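Local coordinates for hypothetical protein VPA1032 (Vibrio parahaemolyticus, PDB 1ZBP) that is of unknown function but belongs to the ImpE family and joins a helical N-terminal half to a beta-rich C-terminal half, at residues 80-94 and 155-169. Numbering follows the deposited sequence.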
# COMPACT_ATOMS: atom_id res chain seq x y z
N ALA A 80 -3.56 8.47 6.21
CA ALA A 80 -4.31 9.22 5.20
C ALA A 80 -4.99 8.25 4.21
O ALA A 80 -6.08 8.52 3.70
CB ALA A 80 -3.39 10.20 4.46
N ARG A 81 -4.33 7.11 3.95
CA ARG A 81 -4.87 6.11 3.03
C ARG A 81 -6.06 5.40 3.65
O ARG A 81 -7.06 5.15 2.99
CB ARG A 81 -3.78 5.10 2.65
CG ARG A 81 -4.26 3.82 1.98
CD ARG A 81 -3.05 2.99 1.64
NE ARG A 81 -3.33 1.76 0.92
CZ ARG A 81 -3.25 0.55 1.46
NH1 ARG A 81 -2.92 0.40 2.74
NH2 ARG A 81 -3.46 -0.53 0.71
N LYS A 82 -5.94 5.05 4.93
CA LYS A 82 -7.06 4.37 5.58
C LYS A 82 -8.23 5.34 5.59
O LYS A 82 -9.39 4.93 5.51
CB LYS A 82 -6.70 3.96 7.00
CG LYS A 82 -7.69 2.99 7.61
CD LYS A 82 -7.19 2.40 8.92
CE LYS A 82 -7.59 3.24 10.12
NZ LYS A 82 -7.17 2.57 11.38
N ASP A 83 -7.94 6.63 5.68
CA ASP A 83 -9.02 7.61 5.69
C ASP A 83 -9.55 7.86 4.29
O ASP A 83 -10.76 8.03 4.10
CB ASP A 83 -8.56 8.92 6.33
CG ASP A 83 -8.26 8.77 7.81
OD1 ASP A 83 -9.00 8.02 8.48
OD2 ASP A 83 -7.30 9.40 8.30
N PHE A 84 -8.66 7.87 3.30
CA PHE A 84 -9.10 8.08 1.94
C PHE A 84 -10.15 7.05 1.52
O PHE A 84 -10.94 7.29 0.61
CB PHE A 84 -7.90 8.02 0.98
CG PHE A 84 -8.28 8.07 -0.46
CD1 PHE A 84 -8.43 6.90 -1.19
CD2 PHE A 84 -8.56 9.28 -1.07
CE1 PHE A 84 -8.84 6.93 -2.51
CE2 PHE A 84 -8.97 9.33 -2.39
CZ PHE A 84 -9.12 8.15 -3.12
N ALA A 85 -10.17 5.91 2.21
CA ALA A 85 -11.15 4.87 1.90
C ALA A 85 -12.58 5.39 2.12
O ALA A 85 -13.54 4.63 2.04
CB ALA A 85 -10.89 3.64 2.78
N GLN A 86 -12.69 6.70 2.39
CA GLN A 86 -13.96 7.39 2.59
C GLN A 86 -13.85 8.89 2.24
O GLN A 86 -14.48 9.36 1.29
CB GLN A 86 -14.44 7.23 4.04
CG GLN A 86 -14.84 5.79 4.41
CD GLN A 86 -13.80 5.08 5.27
OE1 GLN A 86 -12.60 5.29 5.10
NE2 GLN A 86 -14.26 4.22 6.18
N GLY A 87 -13.03 9.63 2.99
CA GLY A 87 -12.87 11.06 2.73
C GLY A 87 -11.60 11.45 1.98
O GLY A 87 -10.68 10.65 1.84
N ALA A 88 -11.54 12.68 1.49
CA ALA A 88 -10.38 13.15 0.74
C ALA A 88 -9.18 13.43 1.64
O ALA A 88 -9.24 14.28 2.53
CB ALA A 88 -10.73 14.42 -0.05
N ALA A 89 -8.08 12.71 1.40
CA ALA A 89 -6.86 12.86 2.18
C ALA A 89 -5.68 12.31 1.38
O ALA A 89 -4.67 11.91 1.95
CB ALA A 89 -6.99 12.09 3.49
N THR A 90 -5.81 12.33 0.06
CA THR A 90 -4.77 11.81 -0.82
C THR A 90 -4.34 12.81 -1.90
O THR A 90 -5.14 13.62 -2.37
CB THR A 90 -5.26 10.52 -1.51
OG1 THR A 90 -4.16 9.87 -2.15
CG2 THR A 90 -6.29 10.86 -2.57
N ALA A 91 -3.08 12.73 -2.31
CA ALA A 91 -2.57 13.61 -3.35
C ALA A 91 -2.34 12.78 -4.60
O ALA A 91 -1.24 12.27 -4.83
CB ALA A 91 -1.26 14.25 -2.90
N LYS A 92 -3.37 12.64 -5.42
CA LYS A 92 -3.23 11.86 -6.64
C LYS A 92 -2.77 12.66 -7.84
O LYS A 92 -3.39 13.65 -8.23
CB LYS A 92 -4.54 11.16 -6.97
CG LYS A 92 -5.72 12.06 -6.92
CD LYS A 92 -6.94 11.25 -7.21
CE LYS A 92 -6.85 10.63 -8.59
NZ LYS A 92 -8.07 9.82 -8.90
N VAL A 93 -1.68 12.19 -8.44
CA VAL A 93 -1.06 12.80 -9.60
C VAL A 93 -1.66 12.19 -10.85
O VAL A 93 -0.93 11.83 -11.78
CB VAL A 93 0.46 12.54 -9.62
CG1 VAL A 93 1.13 13.44 -10.65
CG2 VAL A 93 1.04 12.76 -8.24
N LEU A 94 -2.98 12.04 -10.87
CA LEU A 94 -3.64 11.45 -12.03
C LEU A 94 -3.41 12.32 -13.26
O LEU A 94 -3.22 11.80 -14.38
CB LEU A 94 -5.14 11.28 -11.76
CG LEU A 94 -6.08 12.29 -12.42
CD1 LEU A 94 -6.39 11.83 -13.84
CD2 LEU A 94 -7.36 12.41 -11.60
N TYR A 155 -4.23 2.34 -10.90
CA TYR A 155 -3.41 3.16 -10.00
C TYR A 155 -2.51 2.36 -9.07
O TYR A 155 -2.81 1.23 -8.73
CB TYR A 155 -4.31 4.04 -9.11
CG TYR A 155 -4.99 5.18 -9.81
CD1 TYR A 155 -4.47 6.46 -9.75
CD2 TYR A 155 -6.16 4.97 -10.56
CE1 TYR A 155 -5.08 7.52 -10.40
CE2 TYR A 155 -6.78 6.02 -11.22
CZ TYR A 155 -6.24 7.29 -11.14
OH TYR A 155 -6.84 8.34 -11.81
N ILE A 156 -1.38 2.95 -8.68
CA ILE A 156 -0.51 2.31 -7.71
C ILE A 156 -0.53 3.28 -6.55
O ILE A 156 -0.91 4.45 -6.70
CB ILE A 156 0.95 2.12 -8.19
CG1 ILE A 156 1.53 3.45 -8.65
CG2 ILE A 156 1.03 1.04 -9.24
CD1 ILE A 156 3.05 3.45 -8.70
N GLU A 157 -0.13 2.78 -5.38
CA GLU A 157 -0.12 3.61 -4.18
C GLU A 157 1.33 3.85 -3.71
O GLU A 157 2.21 3.00 -3.86
CB GLU A 157 -0.90 2.91 -3.06
CG GLU A 157 -2.32 2.49 -3.44
CD GLU A 157 -3.11 1.94 -2.25
OE1 GLU A 157 -3.95 2.65 -1.68
OE2 GLU A 157 -2.91 0.77 -1.88
N LEU A 158 1.58 5.02 -3.16
CA LEU A 158 2.91 5.34 -2.69
C LEU A 158 2.80 6.13 -1.42
O LEU A 158 1.87 6.90 -1.25
CB LEU A 158 3.68 6.17 -3.73
CG LEU A 158 4.06 5.51 -5.06
CD1 LEU A 158 4.47 6.57 -6.07
CD2 LEU A 158 5.20 4.51 -4.83
N PHE A 159 3.74 5.91 -0.51
CA PHE A 159 3.80 6.65 0.73
C PHE A 159 5.09 7.46 0.55
O PHE A 159 6.17 6.90 0.54
CB PHE A 159 3.93 5.71 1.94
CG PHE A 159 2.68 4.91 2.22
CD1 PHE A 159 1.44 5.31 1.71
CD2 PHE A 159 2.74 3.80 3.04
CE1 PHE A 159 0.29 4.61 2.01
CE2 PHE A 159 1.58 3.09 3.35
CZ PHE A 159 0.34 3.50 2.83
N SER A 160 4.98 8.77 0.38
CA SER A 160 6.15 9.62 0.19
C SER A 160 6.91 9.84 1.49
O SER A 160 6.37 9.65 2.58
CB SER A 160 5.75 10.97 -0.38
OG SER A 160 4.98 11.69 0.55
N THR A 161 8.17 10.24 1.35
CA THR A 161 9.03 10.50 2.50
C THR A 161 8.41 11.54 3.43
O THR A 161 8.39 11.35 4.64
CB THR A 161 10.43 11.01 2.05
OG1 THR A 161 11.06 10.02 1.22
CG2 THR A 161 11.31 11.27 3.26
N ALA A 162 7.90 12.62 2.87
CA ALA A 162 7.28 13.65 3.70
C ALA A 162 6.12 13.09 4.51
O ALA A 162 5.71 13.67 5.51
CB ALA A 162 6.80 14.82 2.84
N GLY A 163 5.57 11.96 4.08
CA GLY A 163 4.45 11.38 4.82
C GLY A 163 3.12 11.61 4.15
O GLY A 163 2.09 11.66 4.81
N ASN A 164 3.15 11.76 2.83
CA ASN A 164 1.93 11.95 2.04
C ASN A 164 1.58 10.67 1.27
O ASN A 164 2.46 9.96 0.77
CB ASN A 164 2.13 13.09 1.03
CG ASN A 164 2.14 14.46 1.69
OD1 ASN A 164 3.06 15.25 1.48
ND2 ASN A 164 1.10 14.76 2.47
N TYR A 165 0.28 10.39 1.20
CA TYR A 165 -0.27 9.23 0.49
C TYR A 165 -0.56 9.63 -0.96
O TYR A 165 -1.36 10.54 -1.21
CB TYR A 165 -1.56 8.78 1.19
CG TYR A 165 -2.43 7.82 0.41
CD1 TYR A 165 -1.90 6.64 -0.14
CD2 TYR A 165 -3.80 8.07 0.23
CE1 TYR A 165 -2.72 5.74 -0.85
CE2 TYR A 165 -4.61 7.18 -0.47
CZ TYR A 165 -4.07 6.02 -1.01
OH TYR A 165 -4.88 5.16 -1.72
N PHE A 166 0.10 8.96 -1.90
CA PHE A 166 -0.08 9.25 -3.33
C PHE A 166 -0.77 8.14 -4.11
O PHE A 166 -0.56 6.96 -3.86
CB PHE A 166 1.28 9.52 -4.00
CG PHE A 166 1.81 10.91 -3.81
CD1 PHE A 166 2.33 11.31 -2.57
CD2 PHE A 166 1.83 11.81 -4.87
CE1 PHE A 166 2.87 12.60 -2.41
CE2 PHE A 166 2.36 13.09 -4.73
CZ PHE A 166 2.89 13.50 -3.49
N LEU A 167 -1.61 8.55 -5.07
CA LEU A 167 -2.32 7.65 -5.97
C LEU A 167 -1.81 8.05 -7.34
O LEU A 167 -2.11 9.14 -7.84
CB LEU A 167 -3.83 7.84 -5.87
CG LEU A 167 -4.52 6.88 -4.90
CD1 LEU A 167 -5.99 7.27 -4.76
CD2 LEU A 167 -4.39 5.45 -5.41
N VAL A 168 -1.02 7.16 -7.94
CA VAL A 168 -0.41 7.46 -9.22
C VAL A 168 -0.82 6.49 -10.31
O VAL A 168 -0.70 5.27 -10.17
CB VAL A 168 1.12 7.46 -9.07
CG1 VAL A 168 1.78 7.67 -10.41
CG2 VAL A 168 1.53 8.55 -8.09
N PRO A 169 -1.34 7.03 -11.42
CA PRO A 169 -1.79 6.26 -12.58
C PRO A 169 -0.65 5.37 -13.07
O PRO A 169 0.46 5.84 -13.26
CB PRO A 169 -2.12 7.35 -13.61
CG PRO A 169 -2.60 8.46 -12.76
CD PRO A 169 -1.59 8.47 -11.62
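The backbone of Thr-90 to Leu-94 runs alongside strand 165-169 in the same direction, Ala-91 N giving a nearly straight bond to Tyr-165 O (3.0 Å, 173°) and Val-93 N a weak one to Leu-167 O. Thr-90 OG1 also donates to Tyr-165 O, from above the carbonyl plane, giving that oxygen two donors. The Tyr-165 ring lies between Thr-90 and the last turn of helix 65-84: Arg-81 CB sits 3.5 Å from the ring centroid, over one face, and the ring makes an offset edge-to-face pair with Phe-84, its own edge toward the Phe-84 face, planes at 62°. Segment 91-92 adds loosely and in parallel to the 165-169 edge of the beta-hairpin 155-169 (type I turn Ser-160 to Gly-163). Extended from CG to NE with CG anti to the backbone N (chi1 166°), Arg-81 passes the edge of the Phe-159 ring and grips Glu-157 side-on, NE to OE1 at 2.8 Å and NH2 to OE2 at 2.9 Å. Tyr-165 OH donates to the anti lone pair of the same OE1 (2.7 Å), while Lys-241 forms a salt bridge with OE2. On the face away from Tyr-165 and Leu-167, Ala-91 CB lies over the Phe-166 ring and Val-93 CG2 meets its edge.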